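Long-range contacts in hypothetical protein ybaA (Shigella flexneri, PDB 2OKQ), which is of unknown function but belongs to the DUF1428 family and assembles as a dimer of ferredoxin-like alpha/beta subunits that bind sodium in the crystal: residues A[27-32]-A[95-100]; A[31-36]-A[128-133]; A[64-69]-A[89-94]. All coordinates share one frame; numbering follows the deposited sequence.

In the fold
All three contacts are mostly buried and join neighbouring strands of one four-stranded antiparallel sheet, ordered 61-67, 88-97, 27-36, 131-140. Contacts 1 and 2 share strand 27-36 and overlap at Phe31 and Val32; contacts 1 and 3 share strand 88-97. The order and the beta-alpha-beta-beta-alpha-beta succession are those of a ferredoxin-like fold. Contact 1, near helix 100-111, combines apolar packing with a water-linked aspartate-tyrosine pair. Contact 2 reaches an outermost strand of the chain and is chiefly aromatic and aliphatic. Contact 3 holds the other outermost strand, whose outer edge pairs with the second subunit, and is rich in tryptophan.

Contact 1 (A[27-32]-A[95-100]); sequences YVDGFV and IEYPSK
Lys100 CB lies over one face of the Tyr27 ring, 4.0 Å from its centroid and 25° off the ring normal, a CH-pi contact. From there the lysine chain runs alongside the ring in the same direction, until Lys100 CE meets Tyr27 OH at 3.6 Å. Tyr27 CG stands anti to its own nitrogen (chi1 -159°), which brings the ring alongside Lys100, the first residue of helix 100-111. The backbones form an antiparallel pair with four hydrogen bonds, two at Tyr27-Tyr97 and two at Asp29-Ile95. The shortest is Tyr97 N to Tyr27 O at 2.8 Å. Between these pairs Val28 CA makes a CA-H...O contact of 3.4 Å with Ile95 O. On the face carrying Tyr27 and Ile95, a water donates to Asp29 OD2 at 2.7 Å and accepts from Tyr97 OH at 2.8 Å. It sits at the Tyr97 ring edge, while carboxylate and ring planes are 76° apart. Ile95 CD1 meets Phe31 CE2 at 3.8 Å.

Further out, Arg103 forms a salt bridge with Asp29 OD1, and Tyr132 and Asn107 bond to OD2. Lys100 NZ pairs with Asp104, and Tyr27 OH bonds to Ser68 of the second subunit. Asp29 is therefore held at both oxygens, which fixes its carboxylate and ties the buried sheet to the helix.

Contact 2 (A[31-36]-A[128-133]); sequences FVVAVP and KRMIYG
The first and last strands of the ferredoxin-like sheet meet where Val32 and Ile131 form an antiparallel hydrogen-bonded pair. Ile131 N reaches Val32 O at 2.9 Å, and Val32 N returns a bond of 3.0 Å to Ile131 O. One residue along, at the non-hydrogen-bonded pair Phe31-Tyr132, Phe31 CA makes a CA-H...O contact of 3.3 Å with Ile131 O.

On the face carrying these rings, Tyr132 CD1 lies 3.4 Å from Phe31 CE1, over one face of the phenyl ring but displaced toward its rim. With planes at 47° and centroids 5.0 Å apart, the two form an oblique aromatic pair. Met130 SD sits beside the edge of the Phe31 ring in a Met-aromatic contact, which is less certain because Met130 is modelled in two conformers.

On the other face Val32 CB and Ile131 CG1 press together at 3.5 Å, closer than two such carbons normally come. Ile131 places CG1 between its nitrogen and carbonyl carbon (chi1 63°), which lays that branch along the valine. This face packs on Phe78 and Asp77 of the second subunit. Arg129 NH1 passes Ala34 CB at 3.6 Å and bonds to Val82 O, while Glu88 and Asp126 form salt bridges with the same guanidinium. Two acids would probably keep its charge neutralised just ahead of the strand, next to the apolar Val32-Ile131 pair.

Contact 3 (A[64-69]-A[89-94]); sequences ECWASD and EVVFSW
Glu89 CB lies 3.4 Å above the plane of the Trp66 indole, offset toward the rim, and the Glu89 and Trp66 side chains cross at about a right angle. A water in the indole plane at its edge accepts from Trp66 NE1 at 2.8 Å and donates to Glu89 OE2 at 3.2 Å. A bend in the glutamate at chi2 (-81°) turns its carboxylate toward this water, which links it to the indole beside its own CB. Val91 CG2 presses obliquely on the benzo side, 3.4 Å from Trp66 CE3; Lys40 adds a cation-pi contact. At Trp94 the Cys65 sulfur comes in obliquely, with SG 5.0 Å from the six-membered ring centroid and 58° off its normal.

Strand 61-67, an outermost strand of the ferredoxin-like sheet, here pairs with strand 88-97; Trp66, Val91, Glu64 and Ser93 share one face, Cys65 and Phe92 the other. Phe92 N bonds to Cys65 O at 2.9 Å, whereas the return bond from Cys65 N to Phe92 O is weak, bent to 130°. Ser93 OG is modelled 2.4 Å from Glu64 OE1, doubtful given two Ser93 conformers; Tyr43 also bonds this oxygen. Residues 64-67 also pair with a strand of the second subunit, and Trp94 stacks on Trp94 of that chain.

Contact 1 (A[27-32]-A[95-100])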
# COMPACT_ATOMS: atom_id res chain seq x y z
N TYR A 27 -12.27 0.76 -3.77
CA TYR A 27 -11.93 -0.14 -2.65
C TYR A 27 -10.53 -0.70 -2.86
O TYR A 27 -10.14 -1.02 -3.99
CB TYR A 27 -12.93 -1.29 -2.56
CG TYR A 27 -12.97 -1.97 -1.21
CD1 TYR A 27 -13.80 -1.47 -0.21
CD2 TYR A 27 -12.21 -3.11 -0.94
CE1 TYR A 27 -13.89 -2.07 1.03
CE2 TYR A 27 -12.27 -3.73 0.35
CZ TYR A 27 -13.14 -3.19 1.30
OH TYR A 27 -13.27 -3.73 2.55
N VAL A 28 -9.79 -0.84 -1.76
CA VAL A 28 -8.39 -1.30 -1.83
C VAL A 28 -8.15 -2.39 -0.81
O VAL A 28 -8.53 -2.22 0.33
CB VAL A 28 -7.43 -0.13 -1.53
CG1 VAL A 28 -6.00 -0.64 -1.38
CG2 VAL A 28 -7.49 0.86 -2.69
N ASP A 29 -7.50 -3.49 -1.22
CA ASP A 29 -6.98 -4.46 -0.25
C ASP A 29 -5.53 -4.10 -0.05
O ASP A 29 -4.78 -4.06 -1.02
CB ASP A 29 -7.08 -5.88 -0.80
CG ASP A 29 -8.36 -6.58 -0.40
OD1 ASP A 29 -9.20 -5.93 0.26
OD2 ASP A 29 -8.49 -7.77 -0.70
N GLY A 30 -5.16 -3.80 1.18
CA GLY A 30 -3.76 -3.44 1.49
C GLY A 30 -3.04 -4.59 2.16
O GLY A 30 -3.65 -5.33 2.95
N PHE A 31 -1.75 -4.76 1.83
CA PHE A 31 -0.94 -5.85 2.38
C PHE A 31 0.40 -5.25 2.79
O PHE A 31 0.94 -4.40 2.07
CB PHE A 31 -0.63 -6.97 1.37
CG PHE A 31 -1.83 -7.62 0.70
CD1 PHE A 31 -2.23 -8.91 1.05
CD2 PHE A 31 -2.51 -6.97 -0.33
CE1 PHE A 31 -3.30 -9.54 0.39
CE2 PHE A 31 -3.59 -7.59 -0.98
CZ PHE A 31 -3.99 -8.87 -0.60
N VAL A 32 0.91 -5.64 3.95
CA VAL A 32 2.31 -5.37 4.31
C VAL A 32 2.89 -6.72 4.69
O VAL A 32 2.30 -7.44 5.50
CB VAL A 32 2.47 -4.36 5.44
CG1 VAL A 32 3.97 -3.94 5.61
CG2 VAL A 32 1.63 -3.11 5.18
N ILE A 95 -4.11 -3.99 -3.88
CA ILE A 95 -4.90 -4.35 -5.07
C ILE A 95 -6.11 -3.43 -5.10
O ILE A 95 -6.81 -3.28 -4.09
CB ILE A 95 -5.32 -5.83 -5.00
CG1 ILE A 95 -4.10 -6.75 -4.85
CG2 ILE A 95 -6.19 -6.18 -6.24
CD1 ILE A 95 -4.44 -8.20 -4.66
N GLU A 96 -6.34 -2.78 -6.24
CA GLU A 96 -7.41 -1.82 -6.41
C GLU A 96 -8.62 -2.51 -7.01
O GLU A 96 -8.45 -3.33 -7.91
CB GLU A 96 -6.95 -0.71 -7.35
CG GLU A 96 -5.71 0.05 -6.77
CD GLU A 96 -5.35 1.30 -7.54
OE1 GLU A 96 -6.23 1.92 -8.18
OE2 GLU A 96 -4.15 1.71 -7.48
N TYR A 97 -9.80 -2.15 -6.52
CA TYR A 97 -11.08 -2.75 -6.96
C TYR A 97 -12.11 -1.65 -7.19
O TYR A 97 -12.04 -0.58 -6.56
CB TYR A 97 -11.61 -3.70 -5.86
CG TYR A 97 -10.81 -4.99 -5.73
CD1 TYR A 97 -10.95 -6.00 -6.67
CD2 TYR A 97 -9.93 -5.17 -4.66
CE1 TYR A 97 -10.22 -7.20 -6.56
CE2 TYR A 97 -9.21 -6.37 -4.52
CZ TYR A 97 -9.36 -7.37 -5.50
OH TYR A 97 -8.66 -8.53 -5.41
N PRO A 98 -13.10 -1.91 -8.07
CA PRO A 98 -14.14 -0.93 -8.32
C PRO A 98 -15.15 -0.80 -7.18
O PRO A 98 -15.87 0.17 -7.14
CB PRO A 98 -14.82 -1.45 -9.61
CG PRO A 98 -14.61 -2.92 -9.57
CD PRO A 98 -13.28 -3.14 -8.88
N SER A 99 -15.21 -1.79 -6.27
CA SER A 99 -16.16 -1.76 -5.15
C SER A 99 -15.80 -2.85 -4.18
O SER A 99 -15.09 -3.77 -4.56
CB SER A 99 -17.58 -2.09 -5.65
OG SER A 99 -17.59 -3.37 -6.26
N LYS A 100 -16.34 -2.78 -2.97
CA LYS A 100 -16.17 -3.88 -1.99
C LYS A 100 -16.77 -5.16 -2.53
O LYS A 100 -16.21 -6.25 -2.33
CB LYS A 100 -16.80 -3.56 -0.65
CG LYS A 100 -16.49 -4.67 0.39
CD LYS A 100 -16.90 -4.29 1.82
CE LYS A 100 -16.42 -5.38 2.80
NZ LYS A 100 -17.03 -6.78 2.53
O HOH W 1 -7.47 -8.97 -2.94

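Contact 2 (A[31-36]-A[128-133])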
# COMPACT_ATOMS: atom_id res chain seq x y z
N PHE A 31 -1.75 -4.76 1.83
CA PHE A 31 -0.94 -5.85 2.38
C PHE A 31 0.40 -5.25 2.79
O PHE A 31 0.94 -4.40 2.07
CB PHE A 31 -0.63 -6.97 1.37
CG PHE A 31 -1.83 -7.62 0.70
CD1 PHE A 31 -2.23 -8.91 1.05
CD2 PHE A 31 -2.51 -6.97 -0.33
CE1 PHE A 31 -3.30 -9.54 0.39
CE2 PHE A 31 -3.59 -7.59 -0.98
CZ PHE A 31 -3.99 -8.87 -0.60
N VAL A 32 0.91 -5.64 3.95
CA VAL A 32 2.31 -5.37 4.31
C VAL A 32 2.89 -6.72 4.69
O VAL A 32 2.30 -7.44 5.50
CB VAL A 32 2.47 -4.36 5.44
CG1 VAL A 32 3.97 -3.94 5.61
CG2 VAL A 32 1.63 -3.11 5.18
N VAL A 33 4.05 -7.02 4.13
CA VAL A 33 4.64 -8.35 4.17
C VAL A 33 6.11 -8.23 4.59
O VAL A 33 6.78 -7.28 4.20
CB VAL A 33 4.57 -8.99 2.75
CG1 VAL A 33 4.85 -10.47 2.81
CG2 VAL A 33 3.20 -8.75 2.10
N ALA A 34 6.60 -9.17 5.40
CA ALA A 34 8.05 -9.32 5.61
C ALA A 34 8.53 -10.45 4.68
O ALA A 34 7.95 -11.54 4.66
CB ALA A 34 8.34 -9.64 7.06
N VAL A 35 9.52 -10.17 3.84
CA VAL A 35 10.00 -11.14 2.87
C VAL A 35 11.52 -11.27 3.04
O VAL A 35 12.21 -10.26 3.13
CB VAL A 35 9.67 -10.68 1.42
CG1 VAL A 35 10.21 -11.65 0.39
CG2 VAL A 35 8.16 -10.49 1.21
N PRO A 36 12.04 -12.52 3.09
CA PRO A 36 13.50 -12.66 3.11
C PRO A 36 14.15 -11.94 1.93
O PRO A 36 13.71 -12.09 0.79
CB PRO A 36 13.70 -14.18 3.02
CG PRO A 36 12.47 -14.74 3.64
CD PRO A 36 11.37 -13.83 3.13
N LYS A 128 1.94 -15.80 8.51
CA LYS A 128 1.47 -15.41 9.84
C LYS A 128 1.72 -13.95 10.14
O LYS A 128 0.94 -13.30 10.84
CB LYS A 128 2.14 -16.26 10.92
CG LYS A 128 1.48 -17.59 11.16
CD LYS A 128 2.31 -18.38 12.17
CE LYS A 128 1.58 -19.61 12.68
NZ LYS A 128 2.39 -20.28 13.75
N ARG A 129 2.82 -13.44 9.60
CA ARG A 129 3.24 -12.09 9.92
C ARG A 129 2.76 -11.04 8.90
O ARG A 129 2.86 -9.85 9.16
CB ARG A 129 4.76 -12.04 10.13
CG ARG A 129 5.11 -12.59 11.51
CD ARG A 129 6.61 -12.59 11.78
NE ARG A 129 7.33 -13.48 10.89
CZ ARG A 129 8.28 -13.09 10.04
NH1 ARG A 129 8.60 -11.80 9.94
NH2 ARG A 129 8.89 -13.99 9.29
N MET A 130 2.22 -11.50 7.77
CA MET A 130 1.56 -10.61 6.81
C MET A 130 0.43 -9.84 7.51
O MET A 130 -0.30 -10.42 8.32
CB MET A 130 1.00 -11.43 5.64
CG MET A 130 0.26 -10.64 4.54
SD MET A 130 -0.37 -11.69 3.20
CE MET A 130 -1.64 -12.61 4.08
N ILE A 131 0.29 -8.55 7.23
CA ILE A 131 -0.90 -7.84 7.71
C ILE A 131 -1.74 -7.48 6.47
O ILE A 131 -1.20 -7.29 5.39
CB ILE A 131 -0.59 -6.62 8.58
CG1 ILE A 131 0.20 -5.54 7.80
CG2 ILE A 131 0.17 -7.06 9.84
CD1 ILE A 131 0.52 -4.28 8.67
N TYR A 132 -3.06 -7.44 6.65
CA TYR A 132 -3.98 -7.37 5.50
C TYR A 132 -5.27 -6.72 5.93
O TYR A 132 -5.71 -6.93 7.05
CB TYR A 132 -4.31 -8.78 5.01
CG TYR A 132 -5.52 -8.83 4.10
CD1 TYR A 132 -5.42 -8.42 2.77
CD2 TYR A 132 -6.76 -9.27 4.58
CE1 TYR A 132 -6.54 -8.46 1.92
CE2 TYR A 132 -7.89 -9.31 3.74
CZ TYR A 132 -7.76 -8.91 2.41
OH TYR A 132 -8.85 -8.94 1.58
N GLY A 133 -5.89 -5.96 5.03
CA GLY A 133 -7.23 -5.46 5.31
C GLY A 133 -7.84 -4.84 4.07
O GLY A 133 -7.13 -4.55 3.10

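Contact 3 (A[64-69]-A[89-94])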
# COMPACT_ATOMS: atom_id res chain seq x y z
N GLU A 64 3.13 -4.04 -6.08
CA GLU A 64 3.93 -4.57 -5.00
C GLU A 64 5.20 -3.73 -4.95
O GLU A 64 5.83 -3.54 -5.99
CB GLU A 64 4.34 -6.01 -5.30
CG GLU A 64 3.16 -6.89 -5.57
CD GLU A 64 2.78 -7.75 -4.42
OE1 GLU A 64 3.38 -7.65 -3.33
OE2 GLU A 64 1.85 -8.55 -4.61
N CYS A 65 5.56 -3.27 -3.76
CA CYS A 65 6.65 -2.27 -3.64
C CYS A 65 7.63 -2.77 -2.59
O CYS A 65 7.22 -3.17 -1.49
CB CYS A 65 6.09 -0.91 -3.21
SG CYS A 65 4.73 -0.31 -4.27
N TRP A 66 8.91 -2.71 -2.92
CA TRP A 66 9.97 -3.28 -2.05
C TRP A 66 10.65 -2.15 -1.29
O TRP A 66 10.89 -1.08 -1.85
CB TRP A 66 11.00 -3.98 -2.94
CG TRP A 66 12.01 -4.81 -2.23
CD1 TRP A 66 13.26 -4.42 -1.82
CD2 TRP A 66 11.88 -6.19 -1.86
NE1 TRP A 66 13.92 -5.47 -1.22
CE2 TRP A 66 13.09 -6.56 -1.22
CE3 TRP A 66 10.86 -7.15 -2.01
CZ2 TRP A 66 13.31 -7.86 -0.73
CZ3 TRP A 66 11.08 -8.45 -1.50
CH2 TRP A 66 12.30 -8.79 -0.87
N ALA A 67 10.97 -2.40 -0.02
CA ALA A 67 11.55 -1.37 0.86
C ALA A 67 12.69 -0.65 0.16
O ALA A 67 13.56 -1.28 -0.46
CB ALA A 67 12.07 -2.02 2.17
N SER A 68 12.67 0.68 0.26
CA SER A 68 13.76 1.50 -0.28
C SER A 68 14.33 2.42 0.78
O SER A 68 15.55 2.46 1.01
CB SER A 68 13.31 2.31 -1.50
OG SER A 68 14.18 3.42 -1.71
N ASP A 69 13.44 3.15 1.45
CA ASP A 69 13.82 4.10 2.49
C ASP A 69 12.79 4.05 3.60
O ASP A 69 11.85 4.85 3.66
CB ASP A 69 13.96 5.51 1.91
CG ASP A 69 14.34 6.56 2.96
OD1 ASP A 69 14.97 6.19 3.99
OD2 ASP A 69 14.00 7.74 2.74
N GLU A 89 13.01 -8.01 4.41
CA GLU A 89 12.68 -6.64 3.99
C GLU A 89 11.17 -6.50 3.96
O GLU A 89 10.47 -7.50 3.81
CB GLU A 89 13.19 -6.37 2.58
CG GLU A 89 14.72 -6.38 2.42
CD GLU A 89 15.36 -5.07 2.84
OE1 GLU A 89 14.71 -4.24 3.51
OE2 GLU A 89 16.55 -4.87 2.49
N VAL A 90 10.69 -5.27 4.09
CA VAL A 90 9.24 -4.99 4.11
C VAL A 90 8.74 -4.75 2.70
O VAL A 90 9.37 -4.03 1.92
CB VAL A 90 8.91 -3.77 4.99
CG1 VAL A 90 7.40 -3.48 4.94
CG2 VAL A 90 9.33 -4.05 6.45
N VAL A 91 7.61 -5.38 2.36
CA VAL A 91 6.94 -5.12 1.09
C VAL A 91 5.61 -4.41 1.41
O VAL A 91 4.92 -4.82 2.32
CB VAL A 91 6.71 -6.44 0.30
CG1 VAL A 91 5.83 -6.22 -0.92
CG2 VAL A 91 8.03 -7.03 -0.11
N PHE A 92 5.30 -3.35 0.65
CA PHE A 92 4.07 -2.57 0.77
C PHE A 92 3.36 -2.83 -0.54
O PHE A 92 3.92 -2.59 -1.60
CB PHE A 92 4.40 -1.07 0.90
CG PHE A 92 3.20 -0.17 1.05
CD1 PHE A 92 2.65 0.09 2.31
CD2 PHE A 92 2.65 0.47 -0.06
CE1 PHE A 92 1.54 0.94 2.45
CE2 PHE A 92 1.54 1.33 0.07
CZ PHE A 92 0.99 1.58 1.32
N SER A 93 2.14 -3.38 -0.46
CA SER A 93 1.42 -3.80 -1.66
C SER A 93 -0.08 -3.55 -1.52
O SER A 93 -0.60 -3.46 -0.40
CB SER A 93 1.62 -5.31 -1.89
OG SER A 93 2.99 -5.63 -2.08
N TRP A 94 -0.76 -3.47 -2.66
CA TRP A 94 -2.19 -3.31 -2.64
C TRP A 94 -2.80 -3.77 -3.95
O TRP A 94 -2.11 -3.94 -4.98
CB TRP A 94 -2.60 -1.87 -2.35
CG TRP A 94 -2.36 -0.91 -3.48
CD1 TRP A 94 -3.25 -0.58 -4.46
CD2 TRP A 94 -1.18 -0.13 -3.72
NE1 TRP A 94 -2.68 0.32 -5.32
CE2 TRP A 94 -1.42 0.64 -4.87
CE3 TRP A 94 0.05 -0.00 -3.05
CZ2 TRP A 94 -0.46 1.52 -5.41
CZ3 TRP A 94 1.02 0.89 -3.60
CH2 TRP A 94 0.75 1.64 -4.75
O HOH W 2 16.67 -5.47 -0.66